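Local coordinates for protein discoidin-2 (Dictyostelium discoideum, PDB 2VM9) that binds galactose and N-acetylgalactosamine as a trimeric, calcium-containing lectin and may take part in spore coat formation, at residues K71-G82 against S146-L154; Q86-R94 against E104-K115. All coordinates share one frame; numbering follows the deposited sequence. Where two conformers were deposited one is given.

Overall arrangement
Both contacts lie in the N-terminal beta-sandwich of the chain, ahead of the linker and the lectin-like region. Strand 70-79 comes first and leads through residues 80-86 into strand 87-96, which turns back as a hairpin; contact 2 closes this short loop by pairing 86-94 with 104-115. The chain then runs through strands 121-131 and 133-142 before 146-154 returns to lie against 71-82, so contact 1 closes a much longer loop that contains contact 2 entirely. Contact 1 belongs to one sheet and contact 2 to the edge of the facing one. Their centres are about 12 Å apart, and Thr-78 with Asn-114 and Ser-146 with Gln-86 join them by probable hydrogen bonds.

Contact 1 of 2, residues K71-G82 against S146-L154; sequences KHFVAISTQGRG and SLRWELYAL. With PO4 (phosphate ion), chain G.
Arg-148 and Gln-79 lie against each other where the antiparallel strands 71-79 and 146-153 approach their calcium-side end. The Gln-79 amide stacks on the Arg-148 guanidinium with planes 12° apart, OE1 sitting over its centre, 3.4 Å from Arg-148 CZ; Gly-82 N merely packs over the opposite face. In the guanidinium plane, Gly-80 O takes two bonds, from Arg-148 NE at 2.8 Å and from NH2 at 3.0 Å. A bend at chi3 (-73°) turns the long chain back to this carbonyl, while Asn-118 also holds NH2 and Asn-36 donates to Gln-79 OE1. Arginine suits the place because its flat group donates in plane while its face takes the amide. Arg-81 NH1 and NH2 both donate to phosphate O2, NH2 at 2.8 Å; the ion probably comes from the crystallisation liquor, and Asp-83 holds NE in a salt bridge.

Branched and aromatic groups pack tightly on the interior side, against strands 87-96 and 133-142. Ile-76 puts CD1 at the edge of the Trp-149 ring, 3.8 Å from CE3, and runs beside Leu-151; Phe-73 CE1 meets Leu-151 CB at 3.9 Å. On the other face packing gives way to water beside the partly exposed Tyr-152: its ring edge meets Ser-77 OG, and one water, 2.8 Å from Tyr-152 OH, also bonds that OG, a partner of Thr-122 too. At the far end a second water links His-72 N to Leu-154 O, under Leu-196 of the second subunit.

Val-74 and Ala-75 both face Tyr-152, whose O accepts from Val-74 N at 2.8 Å and weakly from Ala-75 N, a classic beta bulge within the F5/8 type C (discoidin) beta-sandwich.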
loop_
_atom_site.group_PDB
_atom_site.type_symbol
_atom_site.label_atom_id
_atom_site.label_comp_id
_atom_site.label_asym_id
_atom_site.label_seq_id
_atom_site.Cartn_x
_atom_site.Cartn_y
_atom_site.Cartn_z
ATOM N N LYS A 71 -4.358 -1.788 9.254
ATOM C CA LYS A 71 -3.703 -2.683 10.207
ATOM C C LYS A 71 -4.778 -3.367 11.026
ATOM O O LYS A 71 -5.856 -2.817 11.232
ATOM C CB LYS A 71 -2.754 -1.915 11.104
ATOM C CG LYS A 71 -1.502 -1.505 10.299
ATOM C CD LYS A 71 -0.885 -0.209 10.675
ATOM C CE LYS A 71 -1.840 0.969 10.670
ATOM N NZ LYS A 71 -1.681 1.856 9.490
ATOM N N HIS A 72 -4.473 -4.579 11.466
ATOM C CA HIS A 72 -5.303 -5.296 12.407
ATOM C C HIS A 72 -4.506 -5.356 13.699
ATOM O O HIS A 72 -3.627 -6.217 13.851
ATOM C CB HIS A 72 -5.609 -6.696 11.869
ATOM C CG HIS A 72 -6.580 -6.681 10.728
ATOM N ND1 HIS A 72 -6.189 -6.496 9.423
ATOM C CD2 HIS A 72 -7.932 -6.760 10.711
ATOM C CE1 HIS A 72 -7.254 -6.493 8.641
ATOM N NE2 HIS A 72 -8.325 -6.643 9.398
ATOM N N PHE A 73 -4.780 -4.412 14.604
ATOM C CA PHE A 73 -4.035 -4.341 15.848
ATOM C C PHE A 73 -4.546 -5.375 16.827
ATOM O O PHE A 73 -5.743 -5.384 17.140
ATOM C CB PHE A 73 -4.160 -2.953 16.469
ATOM C CG PHE A 73 -3.414 -1.880 15.705
ATOM C CD1 PHE A 73 -2.023 -1.855 15.703
ATOM C CD2 PHE A 73 -4.110 -0.890 15.016
ATOM C CE1 PHE A 73 -1.321 -0.820 14.994
ATOM C CE2 PHE A 73 -3.449 0.146 14.319
ATOM C CZ PHE A 73 -2.036 0.168 14.302
ATOM N N VAL A 74 -3.640 -6.225 17.304
ATOM C CA VAL A 74 -3.999 -7.309 18.232
ATOM C C VAL A 74 -3.659 -7.002 19.693
ATOM O O VAL A 74 -4.220 -7.610 20.611
ATOM C CB VAL A 74 -3.361 -8.683 17.810
ATOM C CG1 VAL A 74 -3.852 -9.082 16.437
ATOM C CG2 VAL A 74 -1.807 -8.646 17.867
ATOM N N ALA A 75 -2.721 -6.077 19.921
ATOM C CA ALA A 75 -2.411 -5.702 21.303
ATOM C C ALA A 75 -1.697 -4.377 21.350
ATOM O O ALA A 75 -1.156 -3.901 20.325
ATOM C CB ALA A 75 -1.538 -6.782 21.991
ATOM N N ILE A 76 -1.739 -3.778 22.540
ATOM C CA ILE A 76 -0.890 -2.621 22.847
ATOM C C ILE A 76 -0.175 -2.929 24.159
ATOM O O ILE A 76 -0.762 -3.547 25.065
ATOM C CB ILE A 76 -1.737 -1.332 22.984
ATOM C CG1 ILE A 76 -0.845 -0.108 23.266
ATOM C CG2 ILE A 76 -2.834 -1.489 24.087
ATOM C CD1 ILE A 76 -1.633 1.182 23.240
ATOM N N SER A 77 1.079 -2.490 24.277
ATOM C CA SER A 77 1.802 -2.600 25.524
ATOM C C SER A 77 2.267 -1.203 25.912
ATOM O O SER A 77 2.737 -0.470 25.051
ATOM C CB SER A 77 3.029 -3.471 25.367
ATOM O OG SER A 77 2.611 -4.822 25.225
ATOM N N THR A 78 2.129 -0.854 27.183
ATOM C CA THR A 78 2.667 0.419 27.696
ATOM C C THR A 78 3.582 0.170 28.891
ATOM O O THR A 78 3.491 -0.846 29.586
ATOM C CB THR A 78 1.559 1.447 28.086
ATOM O OG1 THR A 78 0.856 0.986 29.247
ATOM C CG2 THR A 78 0.562 1.652 26.910
ATOM N N GLN A 79 4.434 1.154 29.135
ATOM C CA GLN A 79 5.443 1.089 30.145
ATOM C C GLN A 79 5.636 2.531 30.604
ATOM O O GLN A 79 5.339 3.495 29.880
ATOM C CB GLN A 79 6.681 0.522 29.459
ATOM C CG GLN A 79 7.830 0.149 30.281
ATOM C CD GLN A 79 8.903 -0.463 29.380
ATOM O OE1 GLN A 79 9.089 -0.015 28.239
ATOM N NE2 GLN A 79 9.608 -1.471 29.877
ATOM N N GLY A 80 6.135 2.693 31.815
ATOM C CA GLY A 80 6.473 4.023 32.262
ATOM C C GLY A 80 7.829 4.477 31.710
ATOM O O GLY A 80 8.403 3.893 30.762
ATOM N N ARG A 81 8.308 5.545 32.308
ATOM C CA ARG A 81 9.577 6.160 31.910
ATOM C C ARG A 81 10.753 5.436 32.539
ATOM O O ARG A 81 10.751 5.174 33.753
ATOM C CB ARG A 81 9.574 7.641 32.328
ATOM C CG ARG A 81 10.886 8.344 32.070
ATOM C CD ARG A 81 10.765 9.870 32.233
ATOM N NE ARG A 81 12.092 10.443 32.084
ATOM C CZ ARG A 81 12.382 11.733 32.148
ATOM N NH1 ARG A 81 11.409 12.630 32.342
ATOM N NH2 ARG A 81 13.656 12.123 31.998
ATOM N N GLY A 82 11.785 5.145 31.746
ATOM C CA GLY A 82 12.911 4.347 32.281
ATOM C C GLY A 82 13.795 5.027 33.326
ATOM O O GLY A 82 14.289 4.356 34.244
ATOM N N SER A 146 4.374 10.412 30.862
ATOM C CA SER A 146 5.581 9.855 30.271
ATOM C C SER A 146 5.311 8.378 30.033
ATOM O O SER A 146 4.807 7.666 30.917
ATOM C CB SER A 146 6.800 10.027 31.208
ATOM O OG SER A 146 7.062 11.403 31.492
ATOM N N LEU A 147 5.645 7.893 28.835
ATOM C CA LEU A 147 5.393 6.485 28.571
ATOM C C LEU A 147 6.298 5.957 27.478
ATOM O O LEU A 147 6.879 6.728 26.678
ATOM C CB LEU A 147 3.923 6.217 28.204
ATOM C CG LEU A 147 3.472 6.801 26.846
ATOM C CD1 LEU A 147 3.765 5.853 25.687
ATOM C CD2 LEU A 147 1.998 7.155 26.859
ATOM N N ARG A 148 6.407 4.632 27.464
ATOM C CA ARG A 148 6.948 3.894 26.339
ATOM C C ARG A 148 5.868 2.885 25.948
ATOM O O ARG A 148 5.027 2.540 26.766
ATOM C CB ARG A 148 8.247 3.177 26.707
ATOM C CG ARG A 148 9.409 4.146 26.953
ATOM C CD ARG A 148 10.633 3.398 27.545
ATOM N NE ARG A 148 10.352 3.050 28.947
ATOM C CZ ARG A 148 11.113 2.248 29.693
ATOM N NH1 ARG A 148 12.223 1.695 29.174
ATOM N NH2 ARG A 148 10.754 1.965 30.948
ATOM N N TRP A 149 5.877 2.447 24.686
ATOM C CA TRP A 149 4.792 1.611 24.195
ATOM C C TRP A 149 5.171 0.883 22.923
ATOM O O TRP A 149 6.189 1.201 22.280
ATOM C CB TRP A 149 3.507 2.432 23.968
ATOM C CG TRP A 149 3.584 3.453 22.864
ATOM C CD1 TRP A 149 4.673 4.216 22.482
ATOM C CD2 TRP A 149 2.510 3.831 22.003
ATOM N NE1 TRP A 149 4.316 5.040 21.416
ATOM C CE2 TRP A 149 2.991 4.841 21.136
ATOM C CE3 TRP A 149 1.169 3.434 21.900
ATOM C CZ2 TRP A 149 2.180 5.428 20.149
ATOM C CZ3 TRP A 149 0.370 4.018 20.944
ATOM C CH2 TRP A 149 0.878 5.020 20.081
ATOM N N GLU A 150 4.339 -0.097 22.588
ATOM C CA GLU A 150 4.443 -0.795 21.329
ATOM C C GLU A 150 3.036 -1.183 20.904
ATOM O O GLU A 150 2.129 -1.362 21.739
ATOM C CB GLU A 150 5.348 -2.021 21.463
ATOM C CG GLU A 150 5.542 -2.848 20.159
ATOM C CD GLU A 150 6.102 -2.006 19.004
ATOM O OE1 GLU A 150 7.298 -2.155 18.695
ATOM O OE2 GLU A 150 5.340 -1.223 18.397
ATOM N N LEU A 151 2.851 -1.260 19.592
ATOM C CA LEU A 151 1.579 -1.650 19.007
ATOM C C LEU A 151 1.853 -2.887 18.209
ATOM O O LEU A 151 2.791 -2.889 17.401
ATOM C CB LEU A 151 1.111 -0.537 18.061
ATOM C CG LEU A 151 0.516 0.692 18.754
ATOM C CD1 LEU A 151 0.467 1.856 17.791
ATOM C CD2 LEU A 151 -0.902 0.367 19.347
ATOM N N TYR A 152 1.022 -3.919 18.408
ATOM C CA TYR A 152 1.212 -5.232 17.760
ATOM C C TYR A 152 0.107 -5.450 16.735
ATOM O O TYR A 152 -1.064 -5.230 17.036
ATOM C CB TYR A 152 1.213 -6.371 18.781
ATOM C CG TYR A 152 2.328 -6.197 19.757
ATOM C CD1 TYR A 152 3.601 -6.686 19.468
ATOM C CD2 TYR A 152 2.121 -5.491 20.947
ATOM C CE1 TYR A 152 4.650 -6.498 20.324
ATOM C CE2 TYR A 152 3.177 -5.291 21.842
ATOM C CZ TYR A 152 4.429 -5.821 21.529
ATOM O OH TYR A 152 5.492 -5.646 22.342
ATOM N N ALA A 153 0.500 -5.848 15.527
ATOM C CA ALA A 153 -0.477 -6.021 14.448
ATOM C C ALA A 153 -0.298 -7.395 13.806
ATOM O O ALA A 153 0.768 -8.007 13.900
ATOM C CB ALA A 153 -0.304 -4.903 13.376
ATOM N N LEU A 154 -1.344 -7.884 13.142
ATOM C CA LEU A 154 -1.169 -9.100 12.353
ATOM C C LEU A 154 -0.151 -8.867 11.246
ATOM O O LEU A 154 -0.111 -7.798 10.677
ATOM C CB LEU A 154 -2.485 -9.508 11.698
ATOM C CG LEU A 154 -3.593 -9.923 12.661
ATOM C CD1 LEU A 154 -4.864 -10.252 11.858
ATOM C CD2 LEU A 154 -3.116 -11.126 13.495
HETATM P P PO4 G . 14.265 15.598 32.764
HETATM O O1 PO4 G . 13.727 16.092 34.097
HETATM O O2 PO4 G . 13.252 14.896 32.049
HETATM O O3 PO4 G . 15.445 14.697 33.063
HETATM O O4 PO4 G . 14.818 16.780 32.005
HETATM O O HOH W 1 -2.065 -5.933 10.286
HETATM O O HOH W 2 4.918 -6.454 24.950
#

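Contact 2 of 2, residues Q86-R94 against E104-K115; sequences QWVTSYKLR and EYNNGEIINANK
Tyr-91 and Ile-111 form an antiparallel hydrogen-bonded pair, Ile-111 N reaching Tyr-91 O at 2.7 Å, with Leu-93 O receiving Tyr-105 N towards the turn and Val-88 O receiving Asn-114 N towards the other end. Between the Leu-93 to Tyr-105 and Tyr-91 to Ile-111 bonds the second segment makes a short excursion. Glycine suits position 108 there, since at its backbone angles a CB would be jammed against the carbonyl O of Asn-107. Where the excursion departs, a water accepts from Leu-93 N and lies within bonding distance of Tyr-105 O and Glu-109 O.

On the inward face, Ile-111 lays CG2 over the Tyr-91 ring in a CH-pi contact, 4.2 Å from the centroid, and brings CD1 to within 3.6 Å of Tyr-91 CE1. The ring's edge receives Ala-113 CB, 3.6 Å from CE2, a methyl small enough to fit there. With CG between the backbone N and the carbonyl carbon (chi1 61°), Tyr-91 turns its ring face to Ile-111 and its edge to Ala-113. Leu-93 CD1 extends the apolar patch by touching Ile-111 CD1.

The outer side is more polar. Lys-92, extended beyond CG, lays CE 3.5 Å from Ile-110 CG1, its aliphatic length suiting the isoleucine; in the conformer given, a water links its NZ to Glu-104 OE1. At the far end, the carbonyl carbon C of Lys-115 lies over a face of the Trp-87 indole, 3.3 Å from NE1.

Strand 102-112 is the outermost strand of its sheet within the chain, with 87-96 between it and 133-142, and strands 70-79 and 121-131 of the facing sheet pack onto Tyr-91, Leu-93 and Ile-111.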
loop_
_atom_site.group_PDB
_atom_site.type_symbol
_atom_site.label_atom_id
_atom_site.label_comp_id
_atom_site.label_asym_id
_atom_site.label_seq_id
_atom_site.Cartn_x
_atom_site.Cartn_y
_atom_site.Cartn_z
ATOM N N GLN A 86 8.009 8.469 36.517
ATOM C CA GLN A 86 6.852 9.032 35.812
ATOM C C GLN A 86 6.265 7.918 34.998
ATOM O O GLN A 86 7.013 7.136 34.383
ATOM C CB GLN A 86 7.288 10.139 34.853
ATOM C CG GLN A 86 7.936 11.307 35.561
ATOM C CD GLN A 86 8.685 12.234 34.619
ATOM O OE1 GLN A 86 8.758 12.016 33.394
ATOM N NE2 GLN A 86 9.248 13.284 35.197
ATOM N N TRP A 87 4.937 7.820 34.980
ATOM C CA TRP A 87 4.277 6.774 34.198
ATOM C C TRP A 87 2.792 7.111 34.035
ATOM O O TRP A 87 2.204 7.807 34.875
ATOM C CB TRP A 87 4.448 5.354 34.818
ATOM C CG TRP A 87 4.132 5.235 36.296
ATOM C CD1 TRP A 87 2.890 5.064 36.871
ATOM C CD2 TRP A 87 5.080 5.230 37.365
ATOM N NE1 TRP A 87 3.018 4.936 38.249
ATOM C CE2 TRP A 87 4.351 5.051 38.576
ATOM C CE3 TRP A 87 6.493 5.361 37.420
ATOM C CZ2 TRP A 87 4.981 5.028 39.839
ATOM C CZ3 TRP A 87 7.125 5.295 38.678
ATOM C CH2 TRP A 87 6.356 5.129 39.868
ATOM N N VAL A 88 2.205 6.650 32.938
ATOM C CA VAL A 88 0.775 6.822 32.747
ATOM C C VAL A 88 0.036 5.714 33.470
ATOM O O VAL A 88 0.322 4.544 33.254
ATOM C CB VAL A 88 0.448 6.865 31.244
ATOM C CG1 VAL A 88 -1.067 6.809 31.004
ATOM C CG2 VAL A 88 1.097 8.137 30.644
ATOM N N THR A 89 -0.927 6.086 34.325
ATOM C CA THR A 89 -1.628 5.102 35.142
ATOM C C THR A 89 -2.944 4.632 34.506
ATOM O O THR A 89 -3.476 3.578 34.876
ATOM C CB THR A 89 -1.914 5.664 36.553
ATOM O OG1 THR A 89 -2.559 6.943 36.402
ATOM C CG2 THR A 89 -0.626 5.814 37.362
ATOM N N SER A 90 -3.503 5.409 33.574
ATOM C CA SER A 90 -4.679 4.962 32.825
ATOM C C SER A 90 -4.763 5.747 31.534
ATOM O O SER A 90 -4.264 6.873 31.464
ATOM C CB SER A 90 -5.986 5.125 33.633
ATOM O OG SER A 90 -6.447 6.481 33.718
ATOM N N TYR A 91 -5.397 5.149 30.536
ATOM C CA TYR A 91 -5.578 5.853 29.270
ATOM C C TYR A 91 -6.805 5.342 28.516
ATOM O O TYR A 91 -7.370 4.279 28.839
ATOM C CB TYR A 91 -4.312 5.702 28.398
ATOM C CG TYR A 91 -3.970 4.260 28.032
ATOM C CD1 TYR A 91 -4.540 3.653 26.901
ATOM C CD2 TYR A 91 -3.051 3.521 28.787
ATOM C CE1 TYR A 91 -4.230 2.325 26.559
ATOM C CE2 TYR A 91 -2.721 2.191 28.434
ATOM C CZ TYR A 91 -3.322 1.618 27.325
ATOM O OH TYR A 91 -2.993 0.339 26.963
ATOM N N LYS A 92 -7.205 6.130 27.524
ATOM C CA LYS A 92 -8.213 5.747 26.535
ATOM C C LYS A 92 -7.526 5.570 25.179
ATOM O O LYS A 92 -6.387 6.030 24.963
ATOM C CB LYS A 92 -9.289 6.836 26.409
ATOM C CG LYS A 92 -10.190 6.985 27.662
ATOM C CD LYS A 92 -11.146 8.168 27.490
ATOM C CE LYS A 92 -11.948 8.351 28.772
ATOM N NZ LYS A 92 -13.096 9.302 28.584
ATOM N N LEU A 93 -8.219 4.890 24.276
ATOM C CA LEU A 93 -7.715 4.689 22.919
ATOM C C LEU A 93 -8.771 5.161 21.945
ATOM O O LEU A 93 -9.975 4.982 22.179
ATOM C CB LEU A 93 -7.404 3.213 22.643
ATOM C CG LEU A 93 -6.209 2.574 23.336
ATOM C CD1 LEU A 93 -6.285 1.042 23.099
ATOM C CD2 LEU A 93 -4.857 3.192 22.831
ATOM N N ARG A 94 -8.299 5.778 20.867
ATOM C CA ARG A 94 -9.144 6.185 19.756
ATOM C C ARG A 94 -8.530 5.609 18.494
ATOM O O ARG A 94 -7.314 5.377 18.425
ATOM C CB ARG A 94 -9.167 7.714 19.632
ATOM C CG ARG A 94 -9.366 8.459 20.932
ATOM C CD ARG A 94 -9.658 9.926 20.653
ATOM N NE ARG A 94 -10.981 10.093 20.056
ATOM C CZ ARG A 94 -11.241 10.757 18.933
ATOM N NH1 ARG A 94 -10.272 11.368 18.237
ATOM N NH2 ARG A 94 -12.492 10.827 18.523
ATOM N N GLU A 104 -13.954 5.895 19.577
ATOM C CA GLU A 104 -13.360 5.542 20.850
ATOM C C GLU A 104 -13.352 4.026 20.999
ATOM O O GLU A 104 -14.359 3.369 20.700
ATOM C CB GLU A 104 -14.151 6.190 21.993
ATOM C CG GLU A 104 -13.872 7.696 22.170
ATOM C CD GLU A 104 -14.147 8.183 23.587
ATOM O OE1 GLU A 104 -15.261 7.963 24.091
ATOM O OE2 GLU A 104 -13.248 8.795 24.194
ATOM N N TYR A 105 -12.233 3.463 21.434
ATOM C CA TYR A 105 -12.166 2.035 21.658
ATOM C C TYR A 105 -13.098 1.623 22.818
ATOM O O TYR A 105 -13.067 2.218 23.884
ATOM C CB TYR A 105 -10.746 1.635 21.982
ATOM C CG TYR A 105 -10.615 0.230 22.507
ATOM C CD1 TYR A 105 -10.782 -0.869 21.656
ATOM C CD2 TYR A 105 -10.320 0.001 23.861
ATOM C CE1 TYR A 105 -10.662 -2.175 22.140
ATOM C CE2 TYR A 105 -10.177 -1.301 24.352
ATOM C CZ TYR A 105 -10.367 -2.379 23.488
ATOM O OH TYR A 105 -10.224 -3.659 23.974
ATOM N N ASN A 106 -13.929 0.611 22.581
ATOM C CA ASN A 106 -14.794 0.060 23.631
ATOM C C ASN A 106 -15.584 1.123 24.383
ATOM O O ASN A 106 -15.568 1.174 25.627
ATOM C CB ASN A 106 -13.965 -0.766 24.612
ATOM C CG ASN A 106 -14.823 -1.684 25.445
ATOM O OD1 ASN A 106 -15.934 -2.057 25.030
ATOM N ND2 ASN A 106 -14.330 -2.049 26.630
ATOM N N ASN A 107 -16.222 2.013 23.621
ATOM C CA ASN A 107 -17.074 3.060 24.193
ATOM C C ASN A 107 -16.377 4.024 25.156
ATOM O O ASN A 107 -17.009 4.563 26.081
ATOM C CB ASN A 107 -18.298 2.418 24.861
ATOM C CG ASN A 107 -19.258 1.842 23.853
ATOM O OD1 ASN A 107 -19.593 0.659 23.904
ATOM N ND2 ASN A 107 -19.695 2.681 22.905
ATOM N N GLY A 108 -15.084 4.241 24.943
ATOM C CA GLY A 108 -14.327 5.179 25.758
ATOM C C GLY A 108 -13.827 4.555 27.043
ATOM O O GLY A 108 -13.529 5.275 28.001
ATOM N N GLU A 109 -13.682 3.229 27.035
ATOM C CA GLU A 109 -13.179 2.478 28.187
ATOM C C GLU A 109 -11.892 3.093 28.685
ATOM O O GLU A 109 -10.976 3.351 27.902
ATOM C CB GLU A 109 -12.917 1.005 27.835
ATOM C CG GLU A 109 -12.301 0.201 29.008
ATOM C CD GLU A 109 -11.808 -1.194 28.634
ATOM O OE1 GLU A 109 -11.920 -1.604 27.451
ATOM O OE2 GLU A 109 -11.285 -1.890 29.546
ATOM N N ILE A 110 -11.815 3.328 29.996
ATOM C CA ILE A 110 -10.548 3.778 30.575
ATOM C C ILE A 110 -9.748 2.519 30.910
ATOM O O ILE A 110 -10.183 1.704 31.728
ATOM C CB ILE A 110 -10.773 4.707 31.797
ATOM C CG1 ILE A 110 -11.482 5.982 31.332
ATOM C CG2 ILE A 110 -9.410 5.033 32.507
ATOM C CD1 ILE A 110 -11.813 6.987 32.412
ATOM N N ILE A 111 -8.595 2.366 30.274
ATOM C CA ILE A 111 -7.742 1.190 30.444
ATOM C C ILE A 111 -6.771 1.423 31.582
ATOM O O ILE A 111 -6.104 2.460 31.640
ATOM C CB ILE A 111 -6.974 0.907 29.143
ATOM C CG1 ILE A 111 -7.996 0.558 28.044
ATOM C CG2 ILE A 111 -5.869 -0.138 29.355
ATOM C CD1 ILE A 111 -7.459 0.651 26.646
ATOM N N ASN A 112 -6.724 0.481 32.514
ATOM C CA ASN A 112 -5.788 0.614 33.625
ATOM C C ASN A 112 -4.386 0.297 33.136
ATOM O O ASN A 112 -4.175 -0.719 32.467
ATOM C CB ASN A 112 -6.185 -0.316 34.764
ATOM C CG ASN A 112 -7.496 0.089 35.399
ATOM O OD1 ASN A 112 -7.734 1.270 35.661
ATOM N ND2 ASN A 112 -8.371 -0.892 35.636
ATOM N N ALA A 113 -3.437 1.171 33.442
ATOM C CA ALA A 113 -2.126 1.025 32.849
ATOM C C ALA A 113 -1.033 0.826 33.889
ATOM O O ALA A 113 -1.115 -0.106 34.706
ATOM C CB ALA A 113 -1.827 2.219 31.879
ATOM N N ASN A 114 -0.017 1.687 33.875
ATOM C CA ASN A 114 1.207 1.392 34.610
ATOM C C ASN A 114 1.238 1.873 36.058
ATOM O O ASN A 114 0.454 2.747 36.447
ATOM C CB ASN A 114 2.403 1.918 33.826
ATOM C CG ASN A 114 2.483 1.295 32.462
ATOM O OD1 ASN A 114 2.063 1.896 31.463
ATOM N ND2 ASN A 114 2.958 0.032 32.412
ATOM N N LYS A 115 2.126 1.271 36.851
ATOM C CA LYS A 115 2.270 1.631 38.258
ATOM C C LYS A 115 3.745 1.728 38.661
ATOM O O LYS A 115 4.088 1.807 39.849
ATOM C CB LYS A 115 1.525 0.610 39.133
ATOM C CG LYS A 115 0.016 0.684 39.021
ATOM C CD LYS A 115 -0.629 -0.258 40.014
ATOM C CE LYS A 115 -2.137 -0.240 39.819
ATOM N NZ LYS A 115 -2.731 -1.549 40.312
HETATM O O HOH W 3 3.074 4.605 31.295
HETATM O O HOH W 4 -2.349 2.356 37.224
HETATM O O HOH W 5 -15.292 8.821 26.534
HETATM O O HOH W 6 -10.762 3.543 25.125
#